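Long-range contact in putative uncharacterized protein (Jonesia denitrificans, PDB 4KTB), which is of uncharacterised function but, as a NUDIX-family protein, possibly hydrolyses diadenosine tetraphosphate or related nucleotides: residues 37-49 with 75-89. Sequence-based numbering, arbitrary orientation.
With NA (sodium ion), chain E; EDO (1,2-ethanediol), chain P.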
ATOM      1  N   LEU A  37       1.407  23.551 -15.473  1.00 27.72           N
ATOM      2  CA  LEU A  37       0.851  22.250 -15.074  1.00 24.29           C
ATOM      3  C   LEU A  37       1.848  21.455 -14.260  1.00 17.52           C
ATOM      4  O   LEU A  37       3.052  21.667 -14.386  1.00 15.59           O
ATOM      5  CB  LEU A  37       0.510  21.413 -16.304  1.00 31.16           C
ATOM      6  CG  LEU A  37      -0.259  22.066 -17.446  1.00 38.56           C
ATOM      7  CD1 LEU A  37      -0.076  21.242 -18.714  1.00 41.52           C
ATOM      8  CD2 LEU A  37      -1.720  22.171 -17.081  1.00 39.12           C
ATOM      9  N   PRO A  38       1.354  20.524 -13.427  1.00 15.09           N
ATOM     10  CA  PRO A  38       2.274  19.662 -12.684  1.00  8.08           C
ATOM     11  C   PRO A  38       2.790  18.577 -13.605  1.00 13.53           C
ATOM     12  O   PRO A  38       2.079  18.156 -14.526  1.00  7.52           O
ATOM     13  CB  PRO A  38       1.394  19.050 -11.585  1.00 12.15           C
ATOM     14  CG  PRO A  38       0.017  19.096 -12.131  1.00 15.56           C
ATOM     15  CD  PRO A  38      -0.047  20.318 -13.022  1.00 18.33           C
ATOM     16  N   LEU A  39       4.025  18.148 -13.373  1.00 12.42           N
ATOM     17  CA  LEU A  39       4.657  17.154 -14.221  1.00 12.53           C
ATOM     18  C   LEU A  39       4.633  15.825 -13.505  1.00 10.52           C
ATOM     19  O   LEU A  39       4.809  15.773 -12.291  1.00  6.34           O
ATOM     20  CB  LEU A  39       6.103  17.549 -14.501  1.00 12.88           C
ATOM     21  CG  LEU A  39       6.222  18.943 -15.088  1.00 15.41           C
ATOM     22  CD1 LEU A  39       7.668  19.422 -15.155  1.00 12.68           C
ATOM     23  CD2 LEU A  39       5.577  18.923 -16.454  1.00 16.46           C
ATOM     24  N   VAL A  40       4.429  14.753 -14.268  1.00 11.66           N
ATOM     25  CA  VAL A  40       4.488  13.397 -13.721  1.00  9.14           C
ATOM     26  C   VAL A  40       5.935  12.920 -13.649  1.00  6.95           C
ATOM     27  O   VAL A  40       6.642  12.864 -14.658  1.00  8.16           O
ATOM     28  CB  VAL A  40       3.674  12.399 -14.544  1.00  5.70           C
ATOM     29  CG1 VAL A  40       3.721  11.039 -13.890  1.00  6.16           C
ATOM     30  CG2 VAL A  40       2.237  12.869 -14.653  1.00  5.85           C
ATOM     31  N   TYR A  41       6.356  12.579 -12.441  1.00  5.46           N
ATOM     32  CA  TYR A  41       7.712  12.162 -12.156  1.00  5.41           C
ATOM     33  C   TYR A  41       7.717  10.787 -11.521  1.00  5.08           C
ATOM     34  O   TYR A  41       6.692  10.320 -11.062  1.00  4.92           O
ATOM     35  CB  TYR A  41       8.351  13.153 -11.177  1.00  5.64           C
ATOM     36  CG  TYR A  41       9.177  14.175 -11.888  1.00  6.07           C
ATOM     37  CD1 TYR A  41       8.622  14.966 -12.871  1.00  6.35           C
ATOM     38  CD2 TYR A  41      10.522  14.316 -11.611  1.00  7.25           C
ATOM     39  CE1 TYR A  41       9.385  15.899 -13.541  1.00 12.10           C
ATOM     40  CE2 TYR A  41      11.295  15.245 -12.273  1.00 11.96           C
ATOM     41  CZ  TYR A  41      10.719  16.032 -13.234  1.00 16.46           C
ATOM     42  OH  TYR A  41      11.482  16.957 -13.898  1.00 26.35           O
ATOM     43  N   VAL A  42       8.885  10.152 -11.498  1.00 11.49           N
ATOM     44  CA  VAL A  42       9.120   8.994 -10.637  1.00 10.30           C
ATOM     45  C   VAL A  42      10.361   9.213  -9.782  1.00 10.47           C
ATOM     46  O   VAL A  42      11.291   9.913 -10.186  1.00  5.19           O
ATOM     47  CB  VAL A  42       9.302   7.657 -11.429  1.00 10.95           C
ATOM     48  CG1 VAL A  42       7.983   7.167 -12.036  1.00  6.38           C
ATOM     49  CG2 VAL A  42      10.387   7.801 -12.494  1.00 12.42           C
ATOM     50  N   ASP A  43      10.350   8.611  -8.598  1.00  8.89           N
ATOM     51  CA  ASP A  43      11.546   8.475  -7.792  1.00 10.33           C
ATOM     52  C   ASP A  43      11.735   7.000  -7.530  1.00 10.97           C
ATOM     53  O   ASP A  43      10.771   6.282  -7.234  1.00 11.47           O
ATOM     54  CB  ASP A  43      11.413   9.212  -6.455  1.00 13.99           C
ATOM     55  CG  ASP A  43      11.567  10.715  -6.589  1.00 18.02           C
ATOM     56  OD1 ASP A  43      12.712  11.189  -6.621  1.00 18.32           O
ATOM     57  OD2 ASP A  43      10.543  11.425  -6.643  1.00 19.72           O
ATOM     58  N   ALA A  44      12.972   6.545  -7.674  1.00  9.63           N
ATOM     59  CA  ALA A  44      13.312   5.172  -7.353  1.00  7.59           C
ATOM     60  C   ALA A  44      14.375   5.211  -6.281  1.00  6.92           C
ATOM     61  O   ALA A  44      15.401   5.853  -6.463  1.00 13.18           O
ATOM     62  CB  ALA A  44      13.829   4.463  -8.573  1.00 10.22           C
ATOM     63  N   VAL A  45      14.127   4.527  -5.169  1.00  8.90           N
ATOM     64  CA  VAL A  45      15.143   4.350  -4.138  1.00 12.59           C
ATOM     65  C   VAL A  45      15.868   3.030  -4.407  1.00 10.44           C
ATOM     66  O   VAL A  45      15.274   1.950  -4.302  1.00  8.37           O
ATOM     67  CB  VAL A  45      14.552   4.384  -2.721  1.00 13.98           C
ATOM     68  CG1 VAL A  45      15.547   3.858  -1.726  1.00 17.61           C
ATOM     69  CG2 VAL A  45      14.185   5.788  -2.328  1.00 14.56           C
ATOM     70  N   PRO A  46      17.151   3.119  -4.789  1.00 12.24           N
ATOM     71  CA  PRO A  46      17.869   1.912  -5.213  1.00 14.05           C
ATOM     72  C   PRO A  46      18.472   1.197  -4.016  1.00 12.04           C
ATOM     73  O   PRO A  46      19.209   1.821  -3.234  1.00 11.13           O
ATOM     74  CB  PRO A  46      18.987   2.465  -6.112  1.00  9.67           C
ATOM     75  CG  PRO A  46      18.627   3.948  -6.343  1.00 11.92           C
ATOM     76  CD  PRO A  46      17.909   4.341  -5.102  1.00 12.46           C
ATOM     77  N   VAL A  47      18.170  -0.091  -3.866  1.00 13.33           N
ATOM     78  CA  VAL A  47      18.604  -0.806  -2.669  1.00 17.44           C
ATOM     79  C   VAL A  47      19.239  -2.155  -2.939  1.00 18.97           C
ATOM     80  O   VAL A  47      18.986  -2.792  -3.963  1.00 17.96           O
ATOM     81  CB  VAL A  47      17.443  -1.020  -1.672  1.00 16.65           C
ATOM     82  CG1 VAL A  47      16.693   0.272  -1.416  1.00 16.89           C
ATOM     83  CG2 VAL A  47      16.489  -2.095  -2.175  1.00 14.25           C
ATOM     84  N   ARG A  48      20.079  -2.572  -1.998  1.00 18.78           N
ATOM     85  CA  ARG A  48      20.604  -3.926  -1.959  1.00 20.25           C
ATOM     86  C   ARG A  48      19.825  -4.674  -0.906  1.00 20.13           C
ATOM     87  O   ARG A  48      19.662  -4.180   0.211  1.00 19.87           O
ATOM     88  CB  ARG A  48      22.081  -3.933  -1.556  1.00 20.56           C
ATOM     89  CG  ARG A  48      23.052  -3.471  -2.643  1.00 21.89           C
ATOM     90  CD  ARG A  48      24.484  -3.481  -2.141  1.00 25.02           C
ATOM     91  NE  ARG A  48      25.424  -3.087  -3.183  1.00 25.57           N
ATOM     92  CZ  ARG A  48      26.674  -2.709  -2.960  1.00 26.55           C
ATOM     93  NH1 ARG A  48      27.145  -2.666  -1.722  1.00 23.42           N
ATOM     94  NH2 ARG A  48      27.445  -2.376  -3.982  1.00 28.80           N
ATOM     95  N   VAL A  49      19.349  -5.862  -1.255  1.00 21.99           N
ATOM     96  CA  VAL A  49      18.576  -6.663  -0.313  1.00 23.52           C
ATOM     97  C   VAL A  49      19.220  -8.031  -0.080  1.00 24.71           C
ATOM     98  O   VAL A  49      20.006  -8.501  -0.910  1.00 26.49           O
ATOM     99  CB  VAL A  49      17.108  -6.849  -0.785  1.00 18.98           C
ATOM    100  CG1 VAL A  49      16.411  -5.510  -0.927  1.00 19.75           C
ATOM    101  CG2 VAL A  49      17.059  -7.596  -2.099  1.00 15.49           C
ATOM    102  N   VAL A  75      17.124   8.133  -7.564  1.00 16.32           N
ATOM    103  CA  VAL A  75      16.946   8.027  -8.999  1.00 13.77           C
ATOM    104  C   VAL A  75      15.582   8.628  -9.339  1.00 16.43           C
ATOM    105  O   VAL A  75      14.552   8.155  -8.866  1.00 15.66           O
ATOM    106  CB  VAL A  75      17.090   6.577  -9.457  1.00 15.50           C
ATOM    107  CG1 VAL A  75      16.563   6.385 -10.889  1.00 13.02           C
ATOM    108  CG2 VAL A  75      18.557   6.142  -9.325  1.00 10.54           C
ATOM    109  N   SER A  76      15.588   9.693 -10.136  1.00 10.94           N
ATOM    110  CA  SER A  76      14.419  10.556 -10.241  1.00 10.99           C
ATOM    111  C   SER A  76      14.285  11.213 -11.608  1.00 11.87           C
ATOM    112  O   SER A  76      15.268  11.646 -12.203  1.00 12.94           O
ATOM    113  CB  SER A  76      14.487  11.638  -9.163  1.00 32.11           C
ATOM    114  OG  SER A  76      13.452  12.589  -9.320  1.00 33.95           O
ATOM    115  N   GLY A  77      13.057  11.300 -12.100  1.00 11.59           N
ATOM    116  CA  GLY A  77      12.847  11.933 -13.380  1.00 12.64           C
ATOM    117  C   GLY A  77      11.435  11.853 -13.911  1.00 12.35           C
ATOM    118  O   GLY A  77      10.571  11.163 -13.368  1.00 11.19           O
ATOM    119  N   ARG A  78      11.232  12.560 -15.010  1.00 13.60           N
ATOM    120  CA  ARG A  78       9.931  12.773 -15.601  1.00 13.88           C
ATOM    121  C   ARG A  78       9.440  11.503 -16.275  1.00 15.98           C
ATOM    122  O   ARG A  78      10.238  10.684 -16.721  1.00 14.11           O
ATOM    123  CB  ARG A  78      10.066  13.895 -16.627  1.00 17.03           C
ATOM    124  CG  ARG A  78       8.767  14.474 -17.133  1.00 27.42           C
ATOM    125  CD  ARG A  78       9.047  15.681 -18.028  1.00 37.37           C
ATOM    126  NE  ARG A  78       9.684  15.309 -19.294  1.00 43.36           N
ATOM    127  CZ  ARG A  78       9.017  14.966 -20.394  1.00 44.03           C
ATOM    128  NH1 ARG A  78       7.689  14.939 -20.388  1.00 43.87           N
ATOM    129  NH2 ARG A  78       9.676  14.645 -21.501  1.00 42.73           N
ATOM    130  N   VAL A  79       8.129  11.312 -16.333  1.00 11.84           N
ATOM    131  CA  VAL A  79       7.588  10.227 -17.146  1.00 11.88           C
ATOM    132  C   VAL A  79       7.250  10.813 -18.503  1.00 12.27           C
ATOM    133  O   VAL A  79       6.539  11.805 -18.576  1.00 11.90           O
ATOM    134  CB  VAL A  79       6.323   9.628 -16.543  1.00  5.60           C
ATOM    135  CG1 VAL A  79       5.717   8.608 -17.518  1.00  5.84           C
ATOM    136  CG2 VAL A  79       6.641   8.947 -15.230  1.00  5.30           C
HETATM  137  N   MSE A  80       7.756  10.217 -19.574  1.00 11.32           N
HETATM  138  CA  MSE A  80       7.526  10.775 -20.897  1.00 12.27           C
HETATM  139  C   MSE A  80       6.110  10.526 -21.405  1.00 10.34           C
HETATM  140  O   MSE A  80       5.427   9.600 -20.976  1.00  8.74           O
HETATM  141  CB  MSE A  80       8.517  10.211 -21.913  1.00 18.33           C
HETATM  142  CG  MSE A  80       9.965  10.306 -21.487  1.00 20.77           C
HETATM  143 SE   MSE A  80      11.136   9.994 -22.991  1.00 39.51          SE
HETATM  144  CE  MSE A  80      10.135   8.511 -23.791  1.00 29.29           C
ATOM    145  N   TYR A  81       5.687  11.370 -22.334  1.00 11.20           N
ATOM    146  CA  TYR A  81       4.379  11.248 -22.936  1.00 15.42           C
ATOM    147  C   TYR A  81       4.311   9.879 -23.581  1.00 17.29           C
ATOM    148  O   TYR A  81       5.270   9.442 -24.215  1.00 21.39           O
ATOM    149  CB  TYR A  81       4.184  12.344 -23.976  1.00 17.38           C
ATOM    150  CG  TYR A  81       2.968  12.143 -24.838  1.00 19.40           C
ATOM    151  CD1 TYR A  81       1.708  12.465 -24.372  1.00 19.71           C
ATOM    152  CD2 TYR A  81       3.079  11.628 -26.119  1.00 21.89           C
ATOM    153  CE1 TYR A  81       0.589  12.281 -25.157  1.00 19.44           C
ATOM    154  CE2 TYR A  81       1.967  11.440 -26.912  1.00 22.14           C
ATOM    155  CZ  TYR A  81       0.727  11.767 -26.425  1.00 20.29           C
ATOM    156  OH  TYR A  81      -0.385  11.589 -27.203  1.00 19.23           O
ATOM    157  N   HIS A  82       3.192   9.191 -23.376  1.00 13.58           N
ATOM    158  CA  HIS A  82       2.989   7.839 -23.888  1.00 10.67           C
ATOM    159  C   HIS A  82       4.039   6.840 -23.395  1.00 10.08           C
ATOM    160  O   HIS A  82       4.270   5.824 -24.039  1.00  8.99           O
ATOM    161  CB  HIS A  82       2.945   7.858 -25.412  1.00  9.57           C
ATOM    162  CG  HIS A  82       1.857   7.021 -25.997  1.00 11.70           C
ATOM    163  ND1 HIS A  82       1.901   5.642 -25.997  1.00 14.29           N
ATOM    164  CD2 HIS A  82       0.702   7.359 -26.612  1.00 13.31           C
ATOM    165  CE1 HIS A  82       0.817   5.173 -26.585  1.00 19.15           C
ATOM    166  NE2 HIS A  82       0.068   6.190 -26.968  1.00 11.10           N
ATOM    167  N   GLU A  83       4.662   7.126 -22.253  1.00 10.58           N
ATOM    168  CA  GLU A  83       5.580   6.186 -21.625  1.00  7.71           C
ATOM    169  C   GLU A  83       4.922   5.672 -20.353  1.00 21.61           C
ATOM    170  O   GLU A  83       4.532   6.476 -19.508  1.00 18.93           O
ATOM    171  CB  GLU A  83       6.896   6.881 -21.268  1.00 13.14           C
ATOM    172  CG  GLU A  83       7.728   6.173 -20.201  1.00 14.13           C
ATOM    173  CD  GLU A  83       9.078   6.845 -19.969  1.00 11.95           C
ATOM    174  OE1 GLU A  83       9.111   7.991 -19.467  1.00 12.32           O
ATOM    175  OE2 GLU A  83      10.116   6.233 -20.292  1.00 12.06           O
ATOM    176  N   ARG A  84       4.783   4.355 -20.202  1.00  7.36           N
ATOM    177  CA  ARG A  84       4.264   3.803 -18.939  1.00  6.96           C
ATOM    178  C   ARG A  84       5.173   4.127 -17.753  1.00  6.48           C
ATOM    179  O   ARG A  84       6.375   4.273 -17.906  1.00  6.95           O
ATOM    180  CB  ARG A  84       4.093   2.290 -19.012  1.00  7.42           C
ATOM    181  CG  ARG A  84       3.095   1.829 -20.050  1.00 12.75           C
ATOM    182  CD  ARG A  84       2.888   0.321 -19.930  1.00 10.52           C
ATOM    183  NE  ARG A  84       4.168  -0.390 -19.899  1.00 11.67           N
ATOM    184  CZ  ARG A  84       4.321  -1.675 -19.592  1.00 12.74           C
ATOM    185  NH1 ARG A  84       5.538  -2.203 -19.591  1.00 16.97           N
ATOM    186  NH2 ARG A  84       3.270  -2.428 -19.291  1.00 11.31           N
ATOM    187  N   VAL A  85       4.590   4.228 -16.565  1.00 12.06           N
ATOM    188  CA  VAL A  85       5.371   4.565 -15.380  1.00 10.00           C
ATOM    189  C   VAL A  85       6.459   3.538 -15.100  1.00  8.23           C
ATOM    190  O   VAL A  85       7.605   3.902 -14.874  1.00  6.61           O
ATOM    191  CB  VAL A  85       4.467   4.728 -14.132  1.00 12.62           C
ATOM    192  CG1 VAL A  85       5.310   4.953 -12.870  1.00  9.49           C
ATOM    193  CG2 VAL A  85       3.518   5.887 -14.327  1.00  5.11           C
ATOM    194  N   ARG A  86       6.097   2.256 -15.138  1.00  7.81           N
ATOM    195  CA  ARG A  86       7.047   1.191 -14.827  1.00 10.10           C
ATOM    196  C   ARG A  86       8.205   1.208 -15.819  1.00 13.79           C
ATOM    197  O   ARG A  86       9.327   0.838 -15.471  1.00 15.77           O
ATOM    198  CB  ARG A  86       6.366  -0.188 -14.789  1.00  7.05           C
ATOM    199  CG  ARG A  86       5.852  -0.703 -16.129  1.00  7.58           C
ATOM    200  CD  ARG A  86       5.154  -2.062 -15.947  1.00  8.14           C
ATOM    201  NE  ARG A  86       4.073  -1.999 -14.954  1.00 10.01           N
ATOM    202  CZ  ARG A  86       4.068  -2.617 -13.772  1.00 10.76           C
ATOM    203  NH1 ARG A  86       3.030  -2.476 -12.959  1.00  8.33           N
ATOM    204  NH2 ARG A  86       5.088  -3.379 -13.401  1.00  9.82           N
ATOM    205  N   ASP A  87       7.927   1.668 -17.044  1.00 13.31           N
ATOM    206  CA  ASP A  87       8.940   1.801 -18.095  1.00 13.06           C
ATOM    207  C   ASP A  87       9.840   3.017 -17.860  1.00 12.01           C
ATOM    208  O   ASP A  87      11.036   2.976 -18.129  1.00  9.60           O
ATOM    209  CB  ASP A  87       8.281   1.943 -19.478  1.00 11.32           C
ATOM    210  CG  ASP A  87       7.636   0.661 -19.961  1.00 13.58           C
ATOM    211  OD1 ASP A  87       8.130  -0.427 -19.608  1.00  9.28           O
ATOM    212  OD2 ASP A  87       6.634   0.749 -20.707  1.00 15.76           O
ATOM    213  N   ALA A  88       9.241   4.110 -17.403  1.00 10.34           N
ATOM    214  CA  ALA A  88      10.025   5.261 -16.959  1.00 12.06           C
ATOM    215  C   ALA A  88      10.970   4.837 -15.839  1.00 12.17           C
ATOM    216  O   ALA A  88      12.085   5.335 -15.743  1.00 10.50           O
ATOM    217  CB  ALA A  88       9.122   6.382 -16.485  1.00  6.21           C
ATOM    218  N   LEU A  89      10.525   3.909 -14.998  1.00  6.50           N
ATOM    219  CA  LEU A  89      11.373   3.425 -13.916  1.00  8.64           C
ATOM    220  C   LEU A  89      12.583   2.722 -14.510  1.00 11.38           C
ATOM    221  O   LEU A  89      13.727   2.973 -14.128  1.00 14.60           O
ATOM    222  CB  LEU A  89      10.608   2.454 -13.015  1.00  8.42           C
ATOM    223  CG  LEU A  89       9.563   3.060 -12.090  1.00  6.81           C
ATOM    224  CD1 LEU A  89       8.818   1.931 -11.421  1.00  6.06           C
ATOM    225  CD2 LEU A  89      10.215   3.987 -11.052  1.00  5.83           C
TER
HETATM  226 NA    NA E 201      17.319  12.190 -13.034  1.00 20.42          NA
HETATM  227  C1  EDO P 212      29.643  -0.385  -2.023  1.00 31.86           C
HETATM  228  O1  EDO P 212      29.724  -1.706  -2.564  1.00 34.76           O
HETATM  229  C2  EDO P 212      30.043  -0.399  -0.552  1.00 31.99           C
HETATM  230  O2  EDO P 212      29.215  -1.316   0.172  1.00 31.44           O
HETATM  231  O   HOH W   1      18.114  11.348 -10.971  1.00 23.33           O
HETATM  232  O   HOH W   2      17.145  10.210 -14.217  1.00 10.41           O
HETATM  233  O   HOH W   3      17.573  13.876 -11.530  1.00 22.59           O
HETATM  234  O   HOH W   4      20.147  11.861 -13.188  1.00 35.04           O
HETATM  235  O   HOH W   5      16.577  13.496 -14.906  1.00 13.65           O
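Val-42 and Gly-77 exchange two backbone hydrogen bonds, the shorter from Val-42 N to Gly-77 O (2.7 Å), and Ala-44 and Val-75 form a second such pair. These join strands 39-49 and 75-78 as antiparallel neighbours in the mixed sheet of a NUDIX-type fold, whose helix 85-97 begins just beyond the loop after strand 75-78. Val-79 N extends the pairing past the strand, reaching Val-40 O at 2.7 Å. On the face carrying Asp-43 and Ser-76, a weak bond may link Ser-76 OG to Asp-43 OD1; the aspartate is held more firmly through OD2, by Ser-135 and Tyr-117. Ser-76 O turns from the pairing to a sodium ion at 2.3 Å, otherwise coordinated by water.

The Tyr-41 ring lies over the opposing backbone, with Arg-78 N above its centre and CE1 3.7 Å from Arg-78 CB. Replacing this tyrosine with an alanine would probably uncover the Gly-77 to Arg-78 peptide and leave the Arg-78 CB without its aromatic neighbour.

On the other face, Val-42 packs under the helix start. Its CG1 lies anti to the carbonyl carbon (chi1 -72°), placing that methyl against Val-79 CG2 and Val-85, while Leu-89 CD2 comes within 3.8 Å of Val-42 CB. The side chains of Val-42 and Val-85 run alongside one another with opposite headings, their CG1 methyls 3.6 Å apart.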